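Local coordinates for protein toll (Drosophila melanogaster, PDB 4LXR) that acts as a cell-surface receptor that binds cleaved, activated Spätzle through its leucine-rich repeat ectodomain and triggers Toll signalling in antifungal immunity and dorsal-ventral patterning, at residues A[683-686]-A[687-691]; A[700-704]-A[705-709]; A[646-650]-A[651-655]; A[670-674]-A[675-679]; A[582-586]-A[587-591]. All coordinates share one frame; numbering follows the deposited sequence.

Interaction 1: residues A[683-686]-A[687-691]; sequences DQLP and TNLTH. With NAG (2-acetamido-2-deoxy-beta-D-glucopyranose), chain K.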
# COMPACT_ATOMS: atom_id res chain seq x y z
N ASP A 683 45.25 -18.74 -53.55
CA ASP A 683 43.95 -18.57 -54.22
C ASP A 683 42.84 -19.40 -53.56
O ASP A 683 41.72 -19.45 -54.05
CB ASP A 683 44.04 -18.80 -55.73
CG ASP A 683 44.51 -20.20 -56.10
OD1 ASP A 683 44.00 -21.19 -55.53
OD2 ASP A 683 45.40 -20.31 -56.97
N GLN A 684 43.19 -20.04 -52.44
CA GLN A 684 42.21 -20.70 -51.60
C GLN A 684 41.89 -19.83 -50.38
O GLN A 684 41.09 -20.22 -49.54
CB GLN A 684 42.73 -22.05 -51.12
CG GLN A 684 42.72 -23.15 -52.17
CD GLN A 684 43.57 -24.35 -51.76
OE1 GLN A 684 44.38 -24.27 -50.84
NE2 GLN A 684 43.38 -25.47 -52.44
N LEU A 685 42.52 -18.66 -50.29
CA LEU A 685 42.36 -17.81 -49.11
C LEU A 685 41.45 -16.63 -49.35
O LEU A 685 41.77 -15.76 -50.15
CB LEU A 685 43.72 -17.31 -48.62
CG LEU A 685 44.72 -18.40 -48.21
CD1 LEU A 685 46.07 -17.78 -47.86
CD2 LEU A 685 44.17 -19.21 -47.04
N PRO A 686 40.30 -16.59 -48.65
CA PRO A 686 39.35 -15.48 -48.80
C PRO A 686 40.01 -14.12 -48.60
O PRO A 686 40.93 -13.97 -47.80
CB PRO A 686 38.28 -15.77 -47.73
CG PRO A 686 38.80 -16.93 -46.93
CD PRO A 686 39.77 -17.66 -47.80
N THR A 687 39.53 -13.14 -49.35
CA THR A 687 40.21 -11.85 -49.48
C THR A 687 40.09 -10.96 -48.23
O THR A 687 41.00 -10.19 -47.93
CB THR A 687 39.74 -11.12 -50.77
OG1 THR A 687 40.87 -10.88 -51.61
CG2 THR A 687 39.03 -9.79 -50.46
N ASN A 688 38.99 -11.07 -47.49
CA ASN A 688 38.80 -10.27 -46.29
C ASN A 688 39.33 -10.94 -45.02
O ASN A 688 39.08 -10.45 -43.91
CB ASN A 688 37.32 -9.91 -46.12
CG ASN A 688 36.86 -8.91 -47.15
OD1 ASN A 688 37.64 -8.05 -47.58
ND2 ASN A 688 35.61 -9.02 -47.58
N LEU A 689 40.05 -12.04 -45.21
CA LEU A 689 40.60 -12.85 -44.11
C LEU A 689 41.53 -12.06 -43.19
O LEU A 689 42.42 -11.36 -43.67
CB LEU A 689 41.35 -14.06 -44.66
CG LEU A 689 41.47 -15.29 -43.75
CD1 LEU A 689 40.08 -15.88 -43.46
CD2 LEU A 689 42.38 -16.33 -44.36
N THR A 690 41.32 -12.17 -41.88
CA THR A 690 42.20 -11.52 -40.90
C THR A 690 42.71 -12.52 -39.87
O THR A 690 43.52 -12.18 -39.01
CB THR A 690 41.49 -10.38 -40.14
OG1 THR A 690 40.47 -10.94 -39.30
CG2 THR A 690 40.85 -9.37 -41.11
N HIS A 691 42.23 -13.75 -39.95
CA HIS A 691 42.67 -14.79 -39.03
C HIS A 691 42.67 -16.15 -39.74
O HIS A 691 41.67 -16.54 -40.39
CB HIS A 691 41.78 -14.80 -37.78
CG HIS A 691 42.12 -15.86 -36.79
ND1 HIS A 691 43.17 -15.75 -35.90
CD2 HIS A 691 41.55 -17.07 -36.54
CE1 HIS A 691 43.23 -16.83 -35.15
NE2 HIS A 691 42.25 -17.65 -35.51
C1 NAG K . 35.18 -7.78 -48.18
C2 NAG K . 34.02 -7.98 -49.15
C3 NAG K . 33.63 -6.65 -49.78
C4 NAG K . 33.31 -5.63 -48.70
C5 NAG K . 34.47 -5.52 -47.71
C6 NAG K . 34.14 -4.64 -46.53
C7 NAG K . 33.77 -10.17 -50.25
C8 NAG K . 34.23 -11.04 -51.38
N2 NAG K . 34.35 -8.96 -50.18
O3 NAG K . 32.51 -6.83 -50.64
O4 NAG K . 33.07 -4.36 -49.30
O5 NAG K . 34.81 -6.81 -47.18
O6 NAG K . 33.37 -5.34 -45.57
O7 NAG K . 32.91 -10.53 -49.44

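Interaction 2: residues A[700-704]-A[705-709]; sequences QMLNA and TVLGF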
# COMPACT_ATOMS: atom_id res chain seq x y z
N GLN A 700 53.55 -29.27 -44.50
CA GLN A 700 54.99 -29.44 -44.43
C GLN A 700 55.71 -28.15 -44.78
O GLN A 700 56.88 -27.96 -44.42
CB GLN A 700 55.43 -30.57 -45.37
CG GLN A 700 54.86 -31.92 -44.98
CD GLN A 700 55.67 -33.08 -45.53
OE1 GLN A 700 56.86 -32.93 -45.81
NE2 GLN A 700 55.04 -34.23 -45.67
N MET A 701 55.00 -27.25 -45.44
CA MET A 701 55.63 -26.07 -46.00
C MET A 701 54.59 -25.01 -46.37
O MET A 701 53.42 -25.34 -46.53
CB MET A 701 56.46 -26.50 -47.23
CG MET A 701 56.68 -25.47 -48.31
SD MET A 701 55.34 -25.49 -49.51
CE MET A 701 56.08 -24.52 -50.82
N LEU A 702 55.01 -23.76 -46.48
CA LEU A 702 54.13 -22.68 -46.93
C LEU A 702 54.80 -21.85 -48.02
O LEU A 702 55.88 -21.28 -47.79
CB LEU A 702 53.77 -21.77 -45.75
CG LEU A 702 52.36 -21.71 -45.20
CD1 LEU A 702 51.67 -23.08 -45.22
CD2 LEU A 702 52.41 -21.14 -43.79
N ASN A 703 54.17 -21.75 -49.18
CA ASN A 703 54.67 -20.94 -50.28
C ASN A 703 54.88 -19.48 -49.88
O ASN A 703 54.13 -18.94 -49.06
CB ASN A 703 53.72 -21.03 -51.47
CG ASN A 703 54.42 -20.78 -52.80
OD1 ASN A 703 55.50 -20.17 -52.85
ND2 ASN A 703 53.82 -21.25 -53.89
N ALA A 704 55.90 -18.85 -50.46
CA ALA A 704 56.17 -17.43 -50.20
C ALA A 704 54.98 -16.53 -50.60
O ALA A 704 54.81 -15.43 -50.08
CB ALA A 704 57.45 -16.99 -50.90
N THR A 705 54.14 -17.02 -51.51
CA THR A 705 52.94 -16.29 -51.89
C THR A 705 51.90 -16.26 -50.74
O THR A 705 51.19 -15.27 -50.56
CB THR A 705 52.31 -16.86 -53.18
OG1 THR A 705 51.15 -16.09 -53.50
CG2 THR A 705 51.92 -18.31 -53.01
N VAL A 706 51.84 -17.34 -49.97
CA VAL A 706 50.95 -17.39 -48.82
C VAL A 706 51.49 -16.50 -47.71
O VAL A 706 50.72 -15.83 -47.02
CB VAL A 706 50.76 -18.83 -48.31
CG1 VAL A 706 50.05 -18.82 -46.96
CG2 VAL A 706 49.98 -19.63 -49.31
N LEU A 707 52.80 -16.48 -47.56
CA LEU A 707 53.45 -15.67 -46.53
C LEU A 707 53.25 -14.19 -46.83
O LEU A 707 53.08 -13.39 -45.91
CB LEU A 707 54.94 -16.01 -46.41
CG LEU A 707 55.24 -17.48 -46.12
CD1 LEU A 707 56.74 -17.76 -46.13
CD2 LEU A 707 54.61 -17.92 -44.80
N GLY A 708 53.26 -13.82 -48.11
CA GLY A 708 53.02 -12.45 -48.52
C GLY A 708 51.61 -12.00 -48.15
O GLY A 708 51.41 -10.90 -47.64
N PHE A 709 50.65 -12.88 -48.40
CA PHE A 709 49.25 -12.67 -48.04
C PHE A 709 49.09 -12.44 -46.54
O PHE A 709 48.36 -11.55 -46.10
CB PHE A 709 48.45 -13.90 -48.49
CG PHE A 709 46.98 -13.85 -48.17
CD1 PHE A 709 46.51 -14.21 -46.90
CD2 PHE A 709 46.05 -13.49 -49.14
CE1 PHE A 709 45.16 -14.17 -46.60
CE2 PHE A 709 44.69 -13.46 -48.85
CZ PHE A 709 44.25 -13.81 -47.58

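Interaction 3: residues A[646-650]-A[651-655]; sequences LHLEN and NTLLR. With NAG (2-acetamido-2-deoxy-beta-D-glucopyranose), chain G.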
# COMPACT_ATOMS: atom_id res chain seq x y z
N LEU A 646 34.26 -19.05 -39.83
CA LEU A 646 33.97 -20.39 -40.30
C LEU A 646 34.67 -21.38 -39.42
O LEU A 646 35.88 -21.56 -39.51
CB LEU A 646 34.39 -20.54 -41.76
CG LEU A 646 34.23 -21.88 -42.45
CD1 LEU A 646 32.76 -22.40 -42.39
CD2 LEU A 646 34.69 -21.72 -43.87
N HIS A 647 33.91 -22.01 -38.53
CA HIS A 647 34.44 -22.95 -37.56
C HIS A 647 34.34 -24.39 -38.06
O HIS A 647 33.25 -24.96 -38.16
CB HIS A 647 33.74 -22.76 -36.21
CG HIS A 647 34.21 -21.55 -35.46
ND1 HIS A 647 35.29 -21.57 -34.60
CD2 HIS A 647 33.76 -20.27 -35.46
CE1 HIS A 647 35.48 -20.37 -34.10
NE2 HIS A 647 34.56 -19.56 -34.60
N LEU A 648 35.50 -24.95 -38.39
CA LEU A 648 35.58 -26.29 -38.96
C LEU A 648 36.57 -27.15 -38.18
O LEU A 648 37.10 -28.13 -38.70
CB LEU A 648 35.96 -26.21 -40.44
CG LEU A 648 34.93 -25.54 -41.37
CD1 LEU A 648 35.48 -25.33 -42.78
CD2 LEU A 648 33.65 -26.36 -41.43
N GLU A 649 36.79 -26.77 -36.92
CA GLU A 649 37.70 -27.50 -36.03
C GLU A 649 37.46 -29.00 -35.93
O GLU A 649 36.32 -29.47 -35.91
CB GLU A 649 37.67 -26.92 -34.61
CG GLU A 649 38.19 -25.51 -34.48
CD GLU A 649 37.09 -24.46 -34.63
OE1 GLU A 649 37.25 -23.36 -34.05
OE2 GLU A 649 36.07 -24.75 -35.31
N ASN A 650 38.57 -29.73 -35.86
CA ASN A 650 38.56 -31.18 -35.66
C ASN A 650 37.68 -31.97 -36.64
O ASN A 650 37.02 -32.92 -36.26
CB ASN A 650 38.24 -31.54 -34.20
CG ASN A 650 39.26 -30.95 -33.21
OD1 ASN A 650 38.90 -30.43 -32.15
ND2 ASN A 650 40.55 -31.03 -33.57
N ASN A 651 37.69 -31.55 -37.90
CA ASN A 651 37.12 -32.37 -38.97
C ASN A 651 38.25 -33.14 -39.69
O ASN A 651 39.30 -33.38 -39.08
CB ASN A 651 36.31 -31.49 -39.94
CG ASN A 651 34.93 -31.15 -39.39
OD1 ASN A 651 33.95 -31.83 -39.68
ND2 ASN A 651 34.84 -30.09 -38.60
N THR A 652 38.06 -33.54 -40.94
CA THR A 652 39.19 -34.07 -41.72
C THR A 652 39.29 -33.45 -43.12
O THR A 652 39.31 -34.17 -44.12
CB THR A 652 39.18 -35.61 -41.84
OG1 THR A 652 37.97 -36.06 -42.47
CG2 THR A 652 39.34 -36.27 -40.48
N LEU A 653 39.34 -32.12 -43.16
CA LEU A 653 39.39 -31.39 -44.42
C LEU A 653 40.62 -31.77 -45.24
O LEU A 653 41.75 -31.72 -44.74
CB LEU A 653 39.40 -29.88 -44.17
CG LEU A 653 38.14 -29.18 -43.68
CD1 LEU A 653 38.41 -27.70 -43.45
CD2 LEU A 653 37.01 -29.36 -44.66
N LEU A 654 40.39 -32.16 -46.49
CA LEU A 654 41.48 -32.59 -47.35
C LEU A 654 42.06 -31.41 -48.12
O LEU A 654 43.26 -31.36 -48.37
CB LEU A 654 41.00 -33.67 -48.32
CG LEU A 654 40.48 -34.95 -47.66
CD1 LEU A 654 39.97 -35.91 -48.71
CD2 LEU A 654 41.55 -35.60 -46.78
N ARG A 655 41.21 -30.46 -48.48
CA ARG A 655 41.63 -29.29 -49.24
C ARG A 655 40.65 -28.15 -48.97
O ARG A 655 39.56 -28.38 -48.47
CB ARG A 655 41.68 -29.65 -50.73
CG ARG A 655 42.34 -28.61 -51.62
CD ARG A 655 42.32 -29.05 -53.10
NE ARG A 655 42.90 -30.37 -53.31
CZ ARG A 655 44.21 -30.64 -53.25
NH1 ARG A 655 45.08 -29.67 -52.99
NH2 ARG A 655 44.64 -31.88 -53.46
C1 NAG G . 43.15 -37.61 -41.89
C2 NAG G . 42.72 -38.98 -42.42
C3 NAG G . 42.66 -39.99 -41.27
C4 NAG G . 43.95 -39.99 -40.47
C5 NAG G . 44.33 -38.57 -40.06
C6 NAG G . 45.69 -38.47 -39.41
C7 NAG G . 41.27 -38.61 -44.38
C8 NAG G . 39.85 -38.56 -44.87
N2 NAG G . 41.43 -38.90 -43.08
O3 NAG G . 42.39 -41.29 -41.77
O4 NAG G . 43.76 -40.78 -39.30
O5 NAG G . 44.38 -37.72 -41.22
O6 NAG G . 45.61 -37.96 -38.09
O7 NAG G . 42.22 -38.41 -45.12

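Interaction 4: residues A[670-674]-A[675-679]; sequences LHLAG and NNLTS. With NAG (2-acetamido-2-deoxy-beta-D-glucopyranose), chain G.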
# COMPACT_ATOMS: atom_id res chain seq x y z
N LEU A 670 39.06 -18.03 -40.52
CA LEU A 670 39.09 -19.46 -40.78
C LEU A 670 39.68 -20.18 -39.58
O LEU A 670 40.84 -19.98 -39.23
CB LEU A 670 39.94 -19.77 -42.02
CG LEU A 670 39.29 -19.58 -43.38
CD1 LEU A 670 40.32 -19.73 -44.52
CD2 LEU A 670 38.13 -20.57 -43.54
N HIS A 671 38.86 -21.03 -38.96
CA HIS A 671 39.27 -21.79 -37.79
C HIS A 671 39.32 -23.25 -38.19
O HIS A 671 38.30 -23.95 -38.18
CB HIS A 671 38.29 -21.57 -36.64
CG HIS A 671 38.06 -20.12 -36.32
ND1 HIS A 671 38.78 -19.44 -35.36
CD2 HIS A 671 37.22 -19.22 -36.87
CE1 HIS A 671 38.37 -18.19 -35.31
NE2 HIS A 671 37.42 -18.02 -36.22
N LEU A 672 40.52 -23.70 -38.57
CA LEU A 672 40.68 -24.99 -39.20
C LEU A 672 41.56 -25.94 -38.39
O LEU A 672 42.05 -26.92 -38.93
CB LEU A 672 41.28 -24.80 -40.60
CG LEU A 672 40.56 -23.76 -41.46
CD1 LEU A 672 41.35 -23.45 -42.73
CD2 LEU A 672 39.14 -24.25 -41.80
N ALA A 673 41.76 -25.66 -37.11
CA ALA A 673 42.61 -26.53 -36.31
C ALA A 673 42.09 -27.96 -36.31
O ALA A 673 40.90 -28.20 -36.13
CB ALA A 673 42.73 -26.01 -34.88
N GLY A 674 42.99 -28.91 -36.55
CA GLY A 674 42.66 -30.32 -36.42
C GLY A 674 42.07 -30.95 -37.67
O GLY A 674 41.17 -31.77 -37.58
N ASN A 675 42.59 -30.56 -38.83
CA ASN A 675 42.12 -31.10 -40.09
C ASN A 675 43.23 -31.84 -40.86
O ASN A 675 44.32 -32.04 -40.32
CB ASN A 675 41.47 -30.00 -40.93
CG ASN A 675 40.05 -29.70 -40.48
OD1 ASN A 675 39.14 -30.45 -40.81
ND2 ASN A 675 39.86 -28.63 -39.73
N ASN A 676 42.95 -32.24 -42.10
CA ASN A 676 43.89 -33.05 -42.87
C ASN A 676 44.56 -32.28 -44.02
O ASN A 676 44.85 -32.86 -45.07
CB ASN A 676 43.18 -34.27 -43.47
CG ASN A 676 43.01 -35.42 -42.48
OD1 ASN A 676 42.69 -35.21 -41.31
ND2 ASN A 676 43.23 -36.64 -42.95
N LEU A 677 44.79 -30.98 -43.84
CA LEU A 677 45.28 -30.13 -44.92
C LEU A 677 46.75 -30.39 -45.22
O LEU A 677 47.59 -30.33 -44.33
CB LEU A 677 45.09 -28.65 -44.58
CG LEU A 677 43.65 -28.11 -44.51
CD1 LEU A 677 43.59 -26.66 -44.07
CD2 LEU A 677 42.96 -28.31 -45.85
N THR A 678 47.06 -30.66 -46.49
CA THR A 678 48.44 -30.93 -46.89
C THR A 678 49.12 -29.77 -47.63
O THR A 678 50.34 -29.75 -47.76
CB THR A 678 48.56 -32.23 -47.71
OG1 THR A 678 47.66 -32.19 -48.83
CG2 THR A 678 48.22 -33.44 -46.83
N SER A 679 48.34 -28.81 -48.09
CA SER A 679 48.90 -27.66 -48.80
C SER A 679 47.93 -26.49 -48.81
O SER A 679 46.72 -26.67 -48.76
CB SER A 679 49.29 -28.03 -50.23
OG SER A 679 48.20 -28.64 -50.90
C1 NAG G . 43.15 -37.61 -41.89
C2 NAG G . 42.72 -38.98 -42.42
C3 NAG G . 42.66 -39.99 -41.27
C4 NAG G . 43.95 -39.99 -40.47
C5 NAG G . 44.33 -38.57 -40.06
C6 NAG G . 45.69 -38.47 -39.41
C7 NAG G . 41.27 -38.61 -44.38
C8 NAG G . 39.85 -38.56 -44.87
N2 NAG G . 41.43 -38.90 -43.08
O3 NAG G . 42.39 -41.29 -41.77
O4 NAG G . 43.76 -40.78 -39.30
O5 NAG G . 44.38 -37.72 -41.22
O6 NAG G . 45.61 -37.96 -38.09
O7 NAG G . 42.22 -38.41 -45.12

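Interaction 5: residues A[582-586]-A[587-591]; sequences RQIEP and QTLIC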
# COMPACT_ATOMS: atom_id res chain seq x y z
N ARG A 582 21.12 -6.69 -16.67
CA ARG A 582 22.35 -5.93 -16.45
C ARG A 582 23.59 -6.82 -16.56
O ARG A 582 24.64 -6.39 -17.06
CB ARG A 582 22.31 -5.21 -15.09
CG ARG A 582 23.35 -4.11 -14.95
CD ARG A 582 23.21 -3.33 -13.63
NE ARG A 582 23.49 -4.15 -12.45
CZ ARG A 582 23.73 -3.65 -11.24
NH1 ARG A 582 23.71 -2.34 -11.02
NH2 ARG A 582 23.98 -4.48 -10.22
N GLN A 583 23.45 -8.07 -16.12
CA GLN A 583 24.57 -9.02 -16.09
C GLN A 583 24.91 -9.61 -17.45
O GLN A 583 25.89 -10.34 -17.59
CB GLN A 583 24.27 -10.16 -15.11
CG GLN A 583 24.13 -9.74 -13.66
CD GLN A 583 23.90 -10.92 -12.75
OE1 GLN A 583 23.57 -10.76 -11.57
NE2 GLN A 583 24.06 -12.13 -13.29
N ILE A 584 24.09 -9.32 -18.45
CA ILE A 584 24.29 -9.92 -19.77
C ILE A 584 25.49 -9.32 -20.48
O ILE A 584 25.68 -8.11 -20.50
CB ILE A 584 23.05 -9.73 -20.66
CG1 ILE A 584 21.84 -10.37 -20.00
CG2 ILE A 584 23.27 -10.34 -22.03
CD1 ILE A 584 20.58 -10.09 -20.75
N GLU A 585 26.31 -10.19 -21.06
CA GLU A 585 27.41 -9.75 -21.89
C GLU A 585 26.92 -9.66 -23.33
O GLU A 585 26.34 -10.61 -23.85
CB GLU A 585 28.60 -10.70 -21.75
CG GLU A 585 28.92 -10.97 -20.29
CD GLU A 585 30.27 -11.61 -20.08
OE1 GLU A 585 30.98 -11.85 -21.08
OE2 GLU A 585 30.61 -11.88 -18.91
N PRO A 586 27.12 -8.49 -23.95
CA PRO A 586 26.50 -8.17 -25.25
C PRO A 586 26.83 -9.12 -26.40
O PRO A 586 25.99 -9.28 -27.29
CB PRO A 586 27.00 -6.74 -25.53
CG PRO A 586 28.17 -6.52 -24.60
CD PRO A 586 27.89 -7.36 -23.40
N GLN A 587 28.00 -9.76 -26.40
CA GLN A 587 28.34 -10.69 -27.48
C GLN A 587 27.64 -12.05 -27.34
O GLN A 587 27.76 -12.91 -28.20
CB GLN A 587 29.86 -10.86 -27.64
CG GLN A 587 30.53 -11.74 -26.60
CD GLN A 587 30.70 -11.05 -25.26
OE1 GLN A 587 30.41 -9.86 -25.11
NE2 GLN A 587 31.17 -11.80 -24.27
N THR A 588 26.90 -12.22 -26.25
CA THR A 588 26.16 -13.45 -25.98
C THR A 588 24.81 -13.42 -26.68
O THR A 588 24.17 -14.45 -26.86
CB THR A 588 25.90 -13.65 -24.48
OG1 THR A 588 27.02 -13.16 -23.73
CG2 THR A 588 25.68 -15.11 -24.16
N LEU A 589 24.38 -12.22 -27.06
CA LEU A 589 23.07 -12.04 -27.65
C LEU A 589 23.08 -12.51 -29.09
O LEU A 589 23.58 -11.82 -29.97
CB LEU A 589 22.66 -10.57 -27.59
CG LEU A 589 22.63 -9.95 -26.19
CD1 LEU A 589 22.33 -8.47 -26.28
CD2 LEU A 589 21.61 -10.65 -25.31
N ILE A 590 22.54 -13.70 -29.34
CA ILE A 590 22.59 -14.26 -30.68
C ILE A 590 21.24 -14.63 -31.26
O ILE A 590 20.28 -14.92 -30.53
CB ILE A 590 23.53 -15.49 -30.74
CG1 ILE A 590 23.01 -16.61 -29.83
CG2 ILE A 590 24.97 -15.08 -30.38
CD1 ILE A 590 23.79 -17.91 -29.96
N CYS A 591 21.17 -14.60 -32.58
CA CYS A 591 20.00 -15.07 -33.31
C CYS A 591 20.42 -16.17 -34.29
O CYS A 591 21.30 -15.96 -35.12
CB CYS A 591 19.33 -13.92 -34.05
SG CYS A 591 18.48 -12.73 -32.96
O HOH W 1 25.53 -9.93 -30.05

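Interaction 1: residues A[683-686]-A[687-691]
A type I beta turn running from Pro686 to Leu689 brings its two end residues together through both backbone and side chain. Leu689 N gives a weak hydrogen bond to Pro686 O at 3.3 Å, and Leu689 CB rests 3.2 Å from that same Pro686 O. With CG anti to the backbone N (chi1 -155°) and beside the carbonyl carbon, the leucine branch is carried back to the proline ring. The two side chains cross obliquely, Leu689 CD1 reaching Pro686 CG at 3.8 Å. Leu685 joins from the neighbouring position more loosely, its CD2 lying 4.3 Å from Leu689 CD2.

In the leucine-rich repeat solenoid this turn makes the passage from one repeat to the next, just ahead of strand 691-693. Pro686 and Leu689 both pack on Leu670 of the preceding strand 669-671, which ties the turn into the hydrophobic interior. Arg717 NH1 adds weak hydrogen bonds to Thr687 O and Leu689 O.

Inside the turn, Asn688, whose CB is directed away from 683-686, carries an N-linked sugar. Its CG lies anti to the carbonyl carbon (chi1 -70°), and Asn688 ND2 is joined covalently to C1 of the N-acetylglucosamine at 1.4 Å. Thr690 completes the Asn-X-Thr glycosylation sequon, and Ser666 OG is hydrogen-bonded to the same sugar.

Interaction 2: residues A[700-704]-A[705-709]
Leu702 and Leu707 meet where the chain enters helix 704-710, in the eighteenth leucine-rich repeat, with Asn703 between them at the N-cap position. The leucines cross at a slant, CD2 of Leu702 lying 4.0 Å from CD2 of Leu707. Leu707 holds CG anti to its carbonyl carbon (chi1 -57°), so that the branch leans back beside the backbone N toward the start of the helix. Val706 meets the branch point of Leu702: its CG1 sits 4.1 Å from Leu702 CG, the two side chains at about a right angle.

The backbone of the first turn sets these positions. Asn703 O accepts Leu707 N at 3.2 Å with the donor in the carbonyl plane, and receives a second, weak bond from Val706 N. One residue on, Gly708 N bonds to Ala704 O at 3.0 Å, tilted 32° from the carbonyl plane. The Asn703 side chain, CG anti to its backbone N, lies against a methyl: Thr705 CG2 is 3.5 Å from Asn703 CG.

Further out, Leu707 also packs on Pro734 and Phe738 of helix 733-740. With an alanine at Leu707, Leu702 CD2 would probably lose its methyl partner and a gap open toward Pro734 and Phe738. Thr705 and Phe709 both rest on Val682, and the Phe709 ring makes a cation-pi contact with Arg717. Within the helix, Phe709 N is hydrogen-bonded to Thr705 O at 3.3 Å.

Interaction 3: residues A[646-650]-A[651-655]
Leu648 to Asn651 form a type II beta turn at the end of strand 643-647, with Asn650 in the third position taking a positive phi. The chain then runs on without regular structure. What crosses the turn is the Asn651 side chain: its ND2 donates to Leu648 O at 3.0 Å with an N-H...O angle of 156°. The amide comes in from above the Leu648 carbonyl, 73° out of its plane, instead of meeting a lone pair. Asn651 has CG anti to the carbonyl carbon (chi1 -79°), which brings the amide back toward the Leu648 carbonyl. Its buried polar atoms have further partners: ND2 also bonds to Cys623 O, and OD1 accepts Leu628 N.

Leu648 and Leu653 also meet, crossing at about a right angle, with Leu648 CD1 3.8 Å from Leu653 CD1. Leu648, Asn651 and Leu653 fall at the LxxNxL positions of the leucine-rich repeat consensus.

On the other side of the strand, His647 ND1 donates to the syn lone pair of Glu649 OE1 at 2.7 Å, the oxygen lying in the ring plane. Since His647 NE2 is hydrogen-bonded to Glu645 OE2, two carboxylates hold the ring's rotation and would probably favour a protonated imidazole. At the far end, Leu654 CD2 lies 3.3 Å from O7 of the N-acetylglucosamine carried by Asn676.

Strand 643-647 runs parallel between strands 618-622 and 669-671, with Leu646 touching Ile621 of one and Leu670 of the other, and His647 stacked on His671.

Interaction 4: residues A[670-674]-A[675-679]
Leu672 and Asn675 are joined by a hydrogen bond that closes the bend after strand 669-671: Asn675 ND2 to Leu672 O, 2.9 Å. It is almost straight at the hydrogen (177°), and the oxygen lies in the plane of the asparagine amide. The donor nevertheless stands above the Leu672 carbonyl, 59° out of its plane. Asn675 reaches this place with CG anti to its carbonyl carbon (chi1 -80°). The same amide also links to the preceding repeat, ND2 bonding to Leu648 O and OD1 accepting Leu653 N, while Leu672 O takes a second donor, Asn697 ND2, from the following repeat. A leucine in place of Asn675 would probably leave Leu653 N without its acceptor and deprive both Leu672 O and Leu648 O of a donor.

The apolar contact is a single crossing of leucines at about a right angle, with Leu672 CD1 4.1 Å from Leu677 CD1.

The backbone is tight at Gly674, whose positive phi would push a side chain against the carbonyl oxygen of the residue before it.

One covalent bond leaves the bend on its outer side: Asn676 ND2 is attached to C1 of an N-acetylglucosamine at 1.4 Å, and His698 NE2 is hydrogen-bonded to that sugar.

Leucine, two residues, asparagine, one residue, leucine is the LxxNxL core of a leucine-rich repeat, and the buried asparagine linking successive turns of the solenoid is one rung of the asparagine ladder.

Interaction 5: residues A[582-586]-A[587-591]
Thr588 has OG1 anti to the carbonyl carbon and beside the backbone N (chi1 -36°), which sets the hydroxyl near the N-H, and the two converge on Glu585 O. The site is a short 3-10 turn in the cysteine-rich cap (LRRCT) that ends the first leucine-rich repeat block. Thr588 OG1 donates at 2.6 Å to Glu585 O, and Thr588 N bonds to the same Glu585 O at 2.9 Å, from the same face of the carbonyl.

Gln587 turns back through chi1 76° and a bend at chi2, bringing its amide alongside the Glu585 side chain. Gln587 NE2 bonds to the anti lone pair of Glu585 OE1 at 3.2 Å, with carboxylate and amide planes 53° apart.

On the buried side, Ile584 and Leu589 cross at about a right angle, Ile584 CG2 lying 3.7 Å from Leu589 CD2; both pack on Ile546 of helix 543-549. Just beyond, Cys591 forms a disulfide with Cys540. Leu589 N makes a weak bond to Pro586 O, and a water bridges the end of the turn, donating to Pro586 O at 2.9 Å and to Leu589 O at 2.7 Å.

How the interactions relate
Interactions 3 and 4 are equivalent bends of successive repeats, their centres about 6 Å apart; beyond the asparagine bonds, Asn650 N lies 2.8 Å from Ala673 O, a probable hydrogen bond, and both meet the sugar on Asn676. Interaction 1 brings the chain round to the next strand, where His691 O and Leu670 N of interaction 4 are 3.0 Å apart. Interaction 2 covers that turn: Phe709 CZ is 3.3 Å from Pro686 O and 3.7 Å from Leu685 CB. Interaction 5 stands apart at the preceding cap, its nearest atoms about 11 Å from interaction 3, though strand 590-592 edges the same sheet. The two sugars are attached glycans, not ligands in a pocket.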